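Local coordinates for outer membrane protein TP0453 (Treponema pallidum, PDB 3K8G) that alters membrane permeability at acidic pH and might take part in ligand transport at the outer membrane, at residues Q144-F149 with A188-L193. Numbering follows the deposited sequence.
Sequences QLPPRF and AMELYL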
# COMPACT_ATOMS: atom_id res chain seq x y z
N GLN A 144 -4.25 1.67 -14.19
CA GLN A 144 -3.53 2.86 -14.65
C GLN A 144 -2.95 3.61 -13.47
O GLN A 144 -3.65 3.92 -12.51
CB GLN A 144 -4.48 3.78 -15.40
CG GLN A 144 -5.16 3.15 -16.62
CD GLN A 144 -6.38 3.96 -17.04
OE1 GLN A 144 -7.31 4.13 -16.25
NE2 GLN A 144 -6.39 4.47 -18.26
N LEU A 145 -1.64 3.85 -13.50
CA LEU A 145 -0.96 4.46 -12.38
C LEU A 145 -0.13 5.64 -12.87
O LEU A 145 0.31 5.63 -14.02
CB LEU A 145 -0.01 3.46 -11.68
CG LEU A 145 -0.52 2.44 -10.63
CD1 LEU A 145 -1.33 3.14 -9.49
CD2 LEU A 145 -1.33 1.37 -11.27
N PRO A 146 0.14 6.63 -11.99
CA PRO A 146 0.87 7.79 -12.49
C PRO A 146 2.36 7.47 -12.73
O PRO A 146 2.85 6.50 -12.20
CB PRO A 146 0.72 8.85 -11.40
CG PRO A 146 0.29 8.15 -10.19
CD PRO A 146 -0.37 6.82 -10.61
N PRO A 147 3.05 8.28 -13.55
CA PRO A 147 4.41 7.92 -13.94
C PRO A 147 5.41 7.70 -12.81
O PRO A 147 6.20 6.77 -12.90
CB PRO A 147 4.85 9.07 -14.84
CG PRO A 147 3.58 9.69 -15.32
CD PRO A 147 2.59 9.52 -14.20
N ARG A 148 5.43 8.54 -11.77
CA ARG A 148 6.43 8.33 -10.70
C ARG A 148 6.10 7.09 -9.87
O ARG A 148 6.98 6.38 -9.40
CB ARG A 148 6.55 9.58 -9.78
CG ARG A 148 7.55 9.36 -8.67
CD ARG A 148 7.83 10.63 -7.85
NE ARG A 148 8.84 10.33 -6.86
CZ ARG A 148 9.23 11.21 -5.94
NH1 ARG A 148 8.68 12.41 -5.90
NH2 ARG A 148 10.14 10.86 -5.06
N PHE A 149 4.82 6.82 -9.69
CA PHE A 149 4.44 5.59 -8.99
C PHE A 149 4.98 4.36 -9.78
O PHE A 149 5.63 3.45 -9.21
CB PHE A 149 2.91 5.54 -8.83
CG PHE A 149 2.43 4.37 -7.99
CD1 PHE A 149 2.03 4.59 -6.67
CD2 PHE A 149 2.41 3.07 -8.52
CE1 PHE A 149 1.56 3.51 -5.88
CE2 PHE A 149 1.99 1.98 -7.74
CZ PHE A 149 1.56 2.20 -6.41
N ALA A 188 -7.58 13.12 -7.41
CA ALA A 188 -6.60 12.11 -7.07
C ALA A 188 -5.37 12.73 -6.42
O ALA A 188 -5.01 13.89 -6.72
CB ALA A 188 -6.24 11.36 -8.34
N MET A 189 -4.73 11.98 -5.52
CA MET A 189 -3.53 12.42 -4.87
C MET A 189 -2.43 11.42 -5.17
O MET A 189 -2.64 10.21 -5.05
CB MET A 189 -3.72 12.53 -3.35
CG MET A 189 -2.39 12.76 -2.56
SD MET A 189 -2.50 12.67 -0.73
CE MET A 189 -3.61 14.01 -0.45
N GLU A 190 -1.24 11.92 -5.52
CA GLU A 190 -0.02 11.08 -5.56
C GLU A 190 0.78 11.47 -4.31
O GLU A 190 0.92 12.66 -4.03
CB GLU A 190 0.83 11.47 -6.76
CG GLU A 190 0.26 11.14 -8.11
CD GLU A 190 1.21 11.62 -9.22
OE1 GLU A 190 2.38 11.26 -9.21
OE2 GLU A 190 0.75 12.35 -10.11
N LEU A 191 1.36 10.50 -3.62
CA LEU A 191 2.10 10.78 -2.39
C LEU A 191 3.34 9.94 -2.34
O LEU A 191 3.25 8.70 -2.47
CB LEU A 191 1.20 10.46 -1.17
CG LEU A 191 1.79 10.53 0.23
CD1 LEU A 191 2.22 11.99 0.53
CD2 LEU A 191 0.76 10.02 1.24
N TYR A 192 4.50 10.58 -2.11
CA TYR A 192 5.81 9.89 -2.12
C TYR A 192 6.55 10.26 -0.84
O TYR A 192 6.69 11.46 -0.56
CB TYR A 192 6.63 10.29 -3.38
CG TYR A 192 5.81 10.04 -4.63
CD1 TYR A 192 5.68 8.74 -5.15
CD2 TYR A 192 5.14 11.09 -5.27
CE1 TYR A 192 4.88 8.50 -6.30
CE2 TYR A 192 4.34 10.84 -6.43
CZ TYR A 192 4.23 9.54 -6.91
OH TYR A 192 3.43 9.28 -8.03
N LEU A 193 6.93 9.24 -0.06
CA LEU A 193 7.49 9.46 1.29
C LEU A 193 8.83 8.78 1.44
O LEU A 193 9.07 7.72 0.84
CB LEU A 193 6.54 8.94 2.39
CG LEU A 193 5.03 9.26 2.24
CD1 LEU A 193 4.23 8.08 1.67
CD2 LEU A 193 4.38 9.74 3.56
O HOH W 1 3.69 11.03 -11.47
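Arg148, in the first turn of helix 147-153, lays its whole aliphatic chain along one face of the Tyr192 ring, the two side chains running past each other in opposite directions. The buried ring is the closely packed part of the contact, and Arg148 above it faces solvent. With CG anti to the backbone N (chi1 179°) and the chain extended as far as NE, Arg148 sets CD over the middle of the ring, 3.6 Å from the Tyr192 centroid, in a CH-pi contact. Farther out, the guanidinium lies almost flat, its plane 12° from that of the ring, and is centred above Tyr192 CB; the cation-pi contact is therefore off-centre, with Arg148 CZ 4.5 Å from the Tyr192 centroid. Its NE is salt-bridged to Glu152 one helical turn on, and NH2 is hydrogen-bonded to a methylpentanediol molecule, probably from the crystallisation liquor. Buried Phe149 sets CB 4.4 Å from Tyr192 CE1.

At the phenol end, Tyr192 OH donates to Glu190 OE1 over 2.5 Å, on its anti side, 16° out of the carboxylate plane. This partly exposed side is water-bridged. Pro146, at the helix N-cap position, brings CB to 3.6 Å from Glu190 CD, while a water accepts from Arg148 N and donates to Glu190 OE1, 2.6 Å away.

The contact thus seats a predicted amphipathic helix on strand 189-196 of the half-barrel. Two donors, phenol and water, converge on Glu190 OE1; they would stabilise a charged carboxylate near the helix N-terminus, and the carboxylate in turn probably holds the tyrosine ring beneath the arginine.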